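Long-range contact in cell division control protein Cdc48 (Mycobacterium smegmatis, PDB 5E7P), which probably binds and hydrolyses ATP as a member of the AAA ATPase family: residues Q237-D250 and A277-V289. Residues are numbered along the deposited sequence; the frame is centred on the assembly and turned at random.
Sequences QAVKLDEWLRLSLD and ATMVRAVCASRRV. With ADP (adenosine-5'-diphosphate), chain C.
The CA atoms of Asp242 and Val283 lie 5.9 Å apart where helix 237-249 packs on helix 276-283. The two axes run 43° from parallel and approach to 10.1 Å. Val283 packs as a knob into a hole formed by Ala238, Leu241, Asp242 and Leu245. With CG1 anti to the backbone N (chi1 167°), Val283 puts CG1 against Leu245 CD1, at 3.7 Å, while CG2 faces Ala238. The thioether of Met279 lies over Ala238. Met279 SD is 3.7 Å from Ala238 CB, and the bent end of Met279 brings CE to Leu241 CD2. Leu245 CD1 also meets Cys284 SG at 3.6 Å.

Past the helix end, a type I turn from Cys284 to Arg287 brings Arg287 to the C-terminal end of helix 237-249. Arg287 grips Asp250 end-on: NH1 bonds OD1 at 2.7 Å and NH2 bonds OD2 at 2.6 Å. Leu249 CD1 lies over one face of this guanidinium, and Arg246 CG meets its edge. Arg246 NE bonds Asp242 OD2 at 3.2 Å.

At the other end, the backbone N atoms of Ala277 and Thr278, just after the P-loop lysine Lys276, hydrogen-bond to ADP O2B and O2A. The contact thus joins the nucleotide-binding helix to helix 237-249 through an apolar core and a peripheral salt-bridge network. Arg246 and Arg287 come close there. Asp250 bridges to both and Asp242 to Arg246, which probably offsets the like charges.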
ATOM      1  N   GLN A 237       5.601  11.434 -14.062  1.00 35.20           N
ATOM      2  CA  GLN A 237       6.980  11.386 -13.595  1.00 33.88           C
ATOM      3  C   GLN A 237       7.886  10.664 -14.591  1.00 32.84           C
ATOM      4  O   GLN A 237       9.107  10.807 -14.546  1.00 32.86           O
ATOM      5  CB  GLN A 237       7.062  10.711 -12.222  1.00 32.71           C
ATOM      6  CG  GLN A 237       6.496  11.537 -11.070  1.00 33.93           C
ATOM      7  CD  GLN A 237       4.988  11.399 -10.909  1.00 33.93           C
ATOM      8  OE1 GLN A 237       4.326  10.694 -11.673  1.00 33.23           O
ATOM      9  NE2 GLN A 237       4.441  12.075  -9.906  1.00 33.88           N
ATOM     10  N   ALA A 238       7.281   9.890 -15.488  1.00 30.80           N
ATOM     11  CA  ALA A 238       8.031   9.172 -16.513  1.00 29.47           C
ATOM     12  C   ALA A 238       8.697  10.137 -17.493  1.00 33.12           C
ATOM     13  O   ALA A 238       9.755   9.840 -18.049  1.00 35.26           O
ATOM     14  CB  ALA A 238       7.123   8.203 -17.252  1.00 27.33           C
ATOM     15  N   VAL A 239       8.071  11.293 -17.696  1.00 33.09           N
ATOM     16  CA  VAL A 239       8.626  12.331 -18.560  1.00 31.92           C
ATOM     17  C   VAL A 239       9.941  12.856 -17.984  1.00 31.02           C
ATOM     18  O   VAL A 239      10.901  13.104 -18.715  1.00 32.52           O
ATOM     19  CB  VAL A 239       7.623  13.496 -18.748  1.00 30.78           C
ATOM     20  CG1 VAL A 239       8.293  14.692 -19.403  1.00 29.32           C
ATOM     21  CG2 VAL A 239       6.416  13.034 -19.561  1.00 30.75           C
ATOM     22  N   LYS A 240       9.981  13.010 -16.666  1.00 30.99           N
ATOM     23  CA  LYS A 240      11.163  13.537 -15.998  1.00 34.20           C
ATOM     24  C   LYS A 240      12.285  12.501 -15.966  1.00 32.08           C
ATOM     25  O   LYS A 240      13.463  12.838 -16.112  1.00 31.70           O
ATOM     26  CB  LYS A 240      10.811  14.006 -14.584  1.00 38.59           C
ATOM     27  CG  LYS A 240      11.955  14.698 -13.859  1.00 42.54           C
ATOM     28  CD  LYS A 240      11.484  15.396 -12.595  1.00 45.63           C
ATOM     29  CE  LYS A 240      10.802  16.719 -12.897  1.00 48.23           C
ATOM     30  NZ  LYS A 240      11.310  17.799 -11.999  1.00 50.27           N
ATOM     31  N   LEU A 241      11.909  11.239 -15.783  1.00 27.64           N
ATOM     32  CA  LEU A 241      12.869  10.142 -15.797  1.00 26.09           C
ATOM     33  C   LEU A 241      13.510  10.016 -17.175  1.00 28.12           C
ATOM     34  O   LEU A 241      14.718   9.801 -17.294  1.00 27.96           O
ATOM     35  CB  LEU A 241      12.186   8.830 -15.412  1.00 24.74           C
ATOM     36  CG  LEU A 241      13.048   7.564 -15.445  1.00 22.82           C
ATOM     37  CD1 LEU A 241      14.265   7.712 -14.546  1.00 21.72           C
ATOM     38  CD2 LEU A 241      12.225   6.344 -15.051  1.00 20.60           C
ATOM     39  N   ASP A 242      12.688  10.153 -18.209  1.00 27.47           N
ATOM     40  CA  ASP A 242      13.163  10.082 -19.582  1.00 29.82           C
ATOM     41  C   ASP A 242      14.128  11.223 -19.877  1.00 30.67           C
ATOM     42  O   ASP A 242      15.164  11.021 -20.508  1.00 30.48           O
ATOM     43  CB  ASP A 242      11.988  10.110 -20.560  1.00 32.17           C
ATOM     44  CG  ASP A 242      12.433  10.112 -22.009  1.00 37.21           C
ATOM     45  OD1 ASP A 242      12.881   9.052 -22.496  1.00 38.90           O
ATOM     46  OD2 ASP A 242      12.327  11.171 -22.663  1.00 39.62           O
ATOM     47  N   GLU A 243      13.787  12.416 -19.401  1.00 32.05           N
ATOM     48  CA  GLU A 243      14.615  13.596 -19.622  1.00 35.09           C
ATOM     49  C   GLU A 243      15.966  13.473 -18.915  1.00 32.63           C
ATOM     50  O   GLU A 243      16.989  13.926 -19.428  1.00 33.23           O
ATOM     51  CB  GLU A 243      13.863  14.864 -19.192  1.00 39.09           C
ATOM     52  CG  GLU A 243      14.583  15.734 -18.175  1.00 45.12           C
ATOM     53  CD  GLU A 243      14.894  17.122 -18.704  1.00 50.96           C
ATOM     54  OE1 GLU A 243      15.106  18.041 -17.881  1.00 52.70           O
ATOM     55  OE2 GLU A 243      14.931  17.291 -19.942  1.00 52.59           O
ATOM     56  N   TRP A 244      15.966  12.846 -17.743  1.00 30.54           N
ATOM     57  CA  TRP A 244      17.193  12.611 -16.993  1.00 28.30           C
ATOM     58  C   TRP A 244      18.108  11.631 -17.722  1.00 26.61           C
ATOM     59  O   TRP A 244      19.312  11.860 -17.836  1.00 24.38           O
ATOM     60  CB  TRP A 244      16.870  12.064 -15.606  1.00 27.33           C
ATOM     61  CG  TRP A 244      16.345  13.079 -14.643  1.00 28.24           C
ATOM     62  CD1 TRP A 244      16.389  14.437 -14.772  1.00 29.31           C
ATOM     63  CD2 TRP A 244      15.687  12.813 -13.398  1.00 28.72           C
ATOM     64  NE1 TRP A 244      15.803  15.033 -13.681  1.00 29.59           N
ATOM     65  CE2 TRP A 244      15.365  14.058 -12.823  1.00 29.51           C
ATOM     66  CE3 TRP A 244      15.341  11.641 -12.714  1.00 28.58           C
ATOM     67  CZ2 TRP A 244      14.716  14.166 -11.594  1.00 29.90           C
ATOM     68  CZ3 TRP A 244      14.700  11.750 -11.494  1.00 29.74           C
ATOM     69  CH2 TRP A 244      14.392  13.003 -10.948  1.00 30.39           C
ATOM     70  N   LEU A 245      17.524  10.538 -18.204  1.00 26.54           N
ATOM     71  CA  LEU A 245      18.267   9.521 -18.939  1.00 30.36           C
ATOM     72  C   LEU A 245      18.898  10.077 -20.208  1.00 33.65           C
ATOM     73  O   LEU A 245      20.049   9.772 -20.522  1.00 35.55           O
ATOM     74  CB  LEU A 245      17.357   8.348 -19.304  1.00 34.07           C
ATOM     75  CG  LEU A 245      17.208   7.220 -18.287  1.00 38.27           C
ATOM     76  CD1 LEU A 245      16.288   6.143 -18.840  1.00 39.65           C
ATOM     77  CD2 LEU A 245      18.570   6.637 -17.922  1.00 39.23           C
ATOM     78  N   ARG A 246      18.141  10.885 -20.939  1.00 35.38           N
ATOM     79  CA  ARG A 246      18.619  11.416 -22.208  1.00 39.20           C
ATOM     80  C   ARG A 246      19.775  12.392 -22.018  1.00 37.49           C
ATOM     81  O   ARG A 246      20.747  12.359 -22.770  1.00 40.07           O
ATOM     82  CB  ARG A 246      17.472  12.044 -23.003  1.00 44.31           C
ATOM     83  CG  ARG A 246      16.397  11.033 -23.371  1.00 49.69           C
ATOM     84  CD  ARG A 246      15.424  11.545 -24.418  1.00 56.36           C
ATOM     85  NE  ARG A 246      14.540  10.467 -24.859  1.00 62.62           N
ATOM     86  CZ  ARG A 246      14.840   9.599 -25.822  1.00 68.49           C
ATOM     87  NH1 ARG A 246      16.000   9.685 -26.459  1.00 71.28           N
ATOM     88  NH2 ARG A 246      13.979   8.643 -26.150  1.00 69.51           N
ATOM     89  N   LEU A 247      19.679  13.242 -21.002  1.00 34.13           N
ATOM     90  CA  LEU A 247      20.754  14.180 -20.698  1.00 34.14           C
ATOM     91  C   LEU A 247      22.029  13.443 -20.307  1.00 31.88           C
ATOM     92  O   LEU A 247      23.122  13.785 -20.756  1.00 31.92           O
ATOM     93  CB  LEU A 247      20.338  15.128 -19.574  1.00 34.70           C
ATOM     94  CG  LEU A 247      19.293  16.185 -19.926  1.00 35.81           C
ATOM     95  CD1 LEU A 247      18.913  16.962 -18.687  1.00 34.85           C
ATOM     96  CD2 LEU A 247      19.816  17.118 -21.008  1.00 39.51           C
ATOM     97  N   SER A 248      21.880  12.422 -19.472  1.00 29.63           N
ATOM     98  CA  SER A 248      23.024  11.654 -19.003  1.00 31.39           C
ATOM     99  C   SER A 248      23.661  10.820 -20.111  1.00 33.99           C
ATOM    100  O   SER A 248      24.878  10.821 -20.269  1.00 37.86           O
ATOM    101  CB  SER A 248      22.618  10.751 -17.840  1.00 32.89           C
ATOM    102  OG  SER A 248      23.721   9.985 -17.389  1.00 37.08           O
ATOM    103  N   LEU A 249      22.835  10.118 -20.880  1.00 33.78           N
ATOM    104  CA  LEU A 249      23.334   9.148 -21.848  1.00 34.08           C
ATOM    105  C   LEU A 249      23.514   9.690 -23.264  1.00 39.49           C
ATOM    106  O   LEU A 249      24.405   9.243 -23.983  1.00 41.28           O
ATOM    107  CB  LEU A 249      22.423   7.919 -21.888  1.00 32.41           C
ATOM    108  CG  LEU A 249      22.270   7.135 -20.586  1.00 32.75           C
ATOM    109  CD1 LEU A 249      21.386   5.915 -20.796  1.00 31.75           C
ATOM    110  CD2 LEU A 249      23.634   6.736 -20.042  1.00 34.55           C
ATOM    111  N   ASP A 250      22.673  10.642 -23.666  1.00 41.32           N
ATOM    112  CA  ASP A 250      22.664  11.107 -25.054  1.00 43.61           C
ATOM    113  C   ASP A 250      23.248  12.504 -25.278  1.00 48.42           C
ATOM    114  O   ASP A 250      23.850  12.767 -26.320  1.00 49.55           O
ATOM    115  CB  ASP A 250      21.252  11.028 -25.633  1.00 42.86           C
ATOM    116  CG  ASP A 250      20.716   9.616 -25.651  1.00 43.55           C
ATOM    117  OD1 ASP A 250      21.540   8.678 -25.659  1.00 43.83           O
ATOM    118  OD2 ASP A 250      19.479   9.439 -25.659  1.00 44.15           O
ATOM    119  N   ALA A 277       8.087  -0.568 -11.918  1.00 25.27           N
ATOM    120  CA  ALA A 277       8.998  -1.347 -12.752  1.00 24.46           C
ATOM    121  C   ALA A 277       8.608  -1.262 -14.223  1.00 26.63           C
ATOM    122  O   ALA A 277       9.468  -1.172 -15.099  1.00 31.42           O
ATOM    123  CB  ALA A 277       9.041  -2.799 -12.288  1.00 21.01           C
ATOM    124  N   THR A 278       7.307  -1.286 -14.489  1.00 26.13           N
ATOM    125  CA  THR A 278       6.800  -1.167 -15.851  1.00 28.96           C
ATOM    126  C   THR A 278       7.178   0.181 -16.467  1.00 30.76           C
ATOM    127  O   THR A 278       7.525   0.263 -17.646  1.00 31.58           O
ATOM    128  CB  THR A 278       5.270  -1.356 -15.892  1.00 29.70           C
ATOM    129  OG1 THR A 278       4.942  -2.681 -15.452  1.00 30.60           O
ATOM    130  CG2 THR A 278       4.735  -1.150 -17.300  1.00 29.77           C
ATOM    131  N   MET A 279       7.123   1.235 -15.658  1.00 30.15           N
ATOM    132  CA  MET A 279       7.514   2.563 -16.116  1.00 29.67           C
ATOM    133  C   MET A 279       8.985   2.596 -16.526  1.00 30.30           C
ATOM    134  O   MET A 279       9.338   3.181 -17.549  1.00 31.90           O
ATOM    135  CB  MET A 279       7.258   3.615 -15.034  1.00 27.10           C
ATOM    136  CG  MET A 279       7.757   5.004 -15.421  1.00 26.90           C
ATOM    137  SD  MET A 279       7.626   6.244 -14.121  1.00 47.46           S
ATOM    138  CE  MET A 279       8.977   5.769 -13.050  1.00 31.26           C
ATOM    139  N   VAL A 280       9.833   1.967 -15.721  1.00 29.08           N
ATOM    140  CA  VAL A 280      11.271   1.956 -15.974  1.00 28.56           C
ATOM    141  C   VAL A 280      11.607   1.222 -17.270  1.00 30.90           C
ATOM    142  O   VAL A 280      12.413   1.698 -18.072  1.00 33.70           O
ATOM    143  CB  VAL A 280      12.056   1.337 -14.796  1.00 26.81           C
ATOM    144  CG1 VAL A 280      13.546   1.313 -15.100  1.00 27.67           C
ATOM    145  CG2 VAL A 280      11.788   2.112 -13.513  1.00 22.11           C
ATOM    146  N   ARG A 281      10.977   0.072 -17.478  1.00 29.38           N
ATOM    147  CA  ARG A 281      11.184  -0.693 -18.702  1.00 29.05           C
ATOM    148  C   ARG A 281      10.707   0.084 -19.927  1.00 32.55           C
ATOM    149  O   ARG A 281      11.347   0.059 -20.982  1.00 34.86           O
ATOM    150  CB  ARG A 281      10.476  -2.046 -18.618  1.00 28.70           C
ATOM    151  CG  ARG A 281      10.879  -2.865 -17.401  1.00 29.22           C
ATOM    152  CD  ARG A 281      10.351  -4.290 -17.472  1.00 30.71           C
ATOM    153  NE  ARG A 281      10.694  -5.038 -16.266  1.00 31.72           N
ATOM    154  CZ  ARG A 281       9.878  -5.209 -15.230  1.00 29.27           C
ATOM    155  NH1 ARG A 281       8.653  -4.698 -15.255  1.00 26.72           N
ATOM    156  NH2 ARG A 281      10.282  -5.904 -14.173  1.00 28.29           N
ATOM    157  N   ALA A 282       9.583   0.780 -19.779  1.00 31.50           N
ATOM    158  CA  ALA A 282       9.024   1.574 -20.868  1.00 31.60           C
ATOM    159  C   ALA A 282       9.924   2.752 -21.229  1.00 30.23           C
ATOM    160  O   ALA A 282      10.153   3.033 -22.408  1.00 31.02           O
ATOM    161  CB  ALA A 282       7.633   2.062 -20.507  1.00 31.19           C
ATOM    162  N   VAL A 283      10.432   3.439 -20.210  1.00 27.69           N
ATOM    163  CA  VAL A 283      11.301   4.594 -20.414  1.00 30.60           C
ATOM    164  C   VAL A 283      12.641   4.186 -21.034  1.00 33.72           C
ATOM    165  O   VAL A 283      13.199   4.905 -21.863  1.00 37.34           O
ATOM    166  CB  VAL A 283      11.519   5.373 -19.090  1.00 23.53           C
ATOM    167  CG1 VAL A 283      12.653   6.381 -19.220  1.00 23.32           C
ATOM    168  CG2 VAL A 283      10.238   6.070 -18.678  1.00 22.72           C
ATOM    169  N   CYS A 284      13.135   3.013 -20.654  1.00 32.45           N
ATOM    170  CA  CYS A 284      14.425   2.530 -21.133  1.00 33.66           C
ATOM    171  C   CYS A 284      14.294   1.648 -22.368  1.00 35.27           C
ATOM    172  O   CYS A 284      15.229   0.928 -22.713  1.00 36.47           O
ATOM    173  CB  CYS A 284      15.133   1.733 -20.035  1.00 34.53           C
ATOM    174  SG  CYS A 284      15.473   2.653 -18.523  1.00 37.41           S
ATOM    175  N   ALA A 285      13.140   1.706 -23.028  1.00 37.02           N
ATOM    176  CA  ALA A 285      12.843   0.831 -24.163  1.00 39.69           C
ATOM    177  C   ALA A 285      13.888   0.865 -25.280  1.00 44.10           C
ATOM    178  O   ALA A 285      14.185  -0.165 -25.886  1.00 46.79           O
ATOM    179  CB  ALA A 285      11.467   1.143 -24.723  1.00 39.22           C
ATOM    180  N   SER A 286      14.444   2.042 -25.548  1.00 44.59           N
ATOM    181  CA  SER A 286      15.426   2.187 -26.620  1.00 48.59           C
ATOM    182  C   SER A 286      16.849   1.923 -26.135  1.00 49.54           C
ATOM    183  O   SER A 286      17.790   1.935 -26.925  1.00 53.55           O
ATOM    184  CB  SER A 286      15.338   3.577 -27.253  1.00 49.90           C
ATOM    185  OG  SER A 286      15.720   4.583 -26.329  1.00 50.66           O
ATOM    186  N   ARG A 287      17.000   1.693 -24.835  1.00 46.16           N
ATOM    187  CA  ARG A 287      18.303   1.401 -24.248  1.00 45.84           C
ATOM    188  C   ARG A 287      18.455  -0.104 -24.078  1.00 45.77           C
ATOM    189  O   ARG A 287      17.465  -0.839 -24.100  1.00 47.56           O
ATOM    190  CB  ARG A 287      18.431   2.060 -22.873  1.00 45.22           C
ATOM    191  CG  ARG A 287      17.879   3.468 -22.781  1.00 46.22           C
ATOM    192  CD  ARG A 287      18.813   4.472 -23.415  1.00 50.77           C
ATOM    193  NE  ARG A 287      18.251   5.818 -23.391  1.00 52.91           N
ATOM    194  CZ  ARG A 287      18.856   6.889 -23.897  1.00 54.33           C
ATOM    195  NH1 ARG A 287      20.048   6.768 -24.467  1.00 54.59           N
ATOM    196  NH2 ARG A 287      18.272   8.077 -23.832  1.00 54.55           N
ATOM    197  N   ARG A 288      19.689  -0.566 -23.907  1.00 42.95           N
ATOM    198  CA  ARG A 288      19.899  -1.943 -23.483  1.00 42.57           C
ATOM    199  C   ARG A 288      19.835  -1.982 -21.958  1.00 36.77           C
ATOM    200  O   ARG A 288      20.459  -1.168 -21.271  1.00 34.05           O
ATOM    201  CB  ARG A 288      21.216  -2.522 -24.024  1.00 47.83           C
ATOM    202  CG  ARG A 288      22.484  -2.051 -23.333  1.00 50.68           C
ATOM    203  CD  ARG A 288      23.728  -2.608 -24.019  1.00 57.18           C
ATOM    204  NE  ARG A 288      23.791  -4.068 -23.993  1.00 59.92           N
ATOM    205  CZ  ARG A 288      24.437  -4.775 -23.072  1.00 61.30           C
ATOM    206  NH1 ARG A 288      24.439  -6.100 -23.135  1.00 63.40           N
ATOM    207  NH2 ARG A 288      25.080  -4.160 -22.086  1.00 59.51           N
ATOM    208  N   VAL A 289      19.045  -2.904 -21.428  1.00 34.30           N
ATOM    209  CA  VAL A 289      18.828  -2.944 -19.992  1.00 33.04           C
ATOM    210  C   VAL A 289      19.317  -4.243 -19.376  1.00 34.56           C
ATOM    211  O   VAL A 289      18.940  -5.332 -19.808  1.00 37.50           O
ATOM    212  CB  VAL A 289      17.344  -2.742 -19.640  1.00 28.88           C
ATOM    213  CG1 VAL A 289      17.166  -2.683 -18.135  1.00 24.22           C
ATOM    214  CG2 VAL A 289      16.826  -1.477 -20.284  1.00 28.37           C
TER
HETATM  215  PB  ADP C 901       5.476  -1.875  -9.107  1.00 24.57           P
HETATM  216  O1B ADP C 901       5.260  -2.685  -7.856  1.00 25.92           O
HETATM  217  O2B ADP C 901       6.796  -2.130  -9.784  1.00 26.08           O
HETATM  218  O3B ADP C 901       5.124  -0.417  -8.984  1.00 24.14           O
HETATM  219  PA  ADP C 901       4.763  -3.088 -11.557  1.00 33.17           P
HETATM  220  O1A ADP C 901       5.386  -4.445 -11.347  1.00 32.78           O
HETATM  221  O2A ADP C 901       5.512  -2.046 -12.348  1.00 32.95           O
HETATM  222  O3A ADP C 901       4.381  -2.514 -10.100  1.00 29.38           O
HETATM  223  O5' ADP C 901       3.318  -3.330 -12.202  1.00 31.27           O
HETATM  224  C5' ADP C 901       2.285  -3.842 -11.370  1.00 41.58           C
HETATM  225  C4' ADP C 901       1.635  -4.984 -12.134  1.00 45.39           C
HETATM  226  O4' ADP C 901       0.690  -4.446 -13.055  1.00 48.13           O
HETATM  227  C3' ADP C 901       2.676  -5.756 -12.928  1.00 46.52           C
HETATM  228  O3' ADP C 901       2.576  -7.154 -12.635  1.00 45.93           O
HETATM  229  C2' ADP C 901       2.349  -5.506 -14.386  1.00 49.79           C
HETATM  230  O2' ADP C 901       2.348  -6.743 -15.105  1.00 52.88           O
HETATM  231  C1' ADP C 901       0.960  -4.892 -14.384  1.00 49.97           C
HETATM  232  N9  ADP C 901       0.876  -3.724 -15.292  1.00 50.34           N
HETATM  233  C8  ADP C 901       1.395  -2.503 -15.064  1.00 48.44           C
HETATM  234  N7  ADP C 901       1.123  -1.663 -16.096  1.00 49.86           N
HETATM  235  C5  ADP C 901       0.406  -2.354 -17.003  1.00 52.71           C
HETATM  236  C6  ADP C 901      -0.209  -2.080 -18.324  1.00 57.38           C
HETATM  237  N6  ADP C 901      -0.112  -0.859 -18.900  1.00 58.67           N
HETATM  238  N1  ADP C 901      -0.868  -3.089 -18.940  1.00 59.07           N
HETATM  239  C2  ADP C 901      -0.973  -4.309 -18.384  1.00 57.26           C
HETATM  240  N3  ADP C 901      -0.443  -4.624 -17.189  1.00 54.98           N
HETATM  241  C4  ADP C 901       0.247  -3.710 -16.466  1.00 52.32           C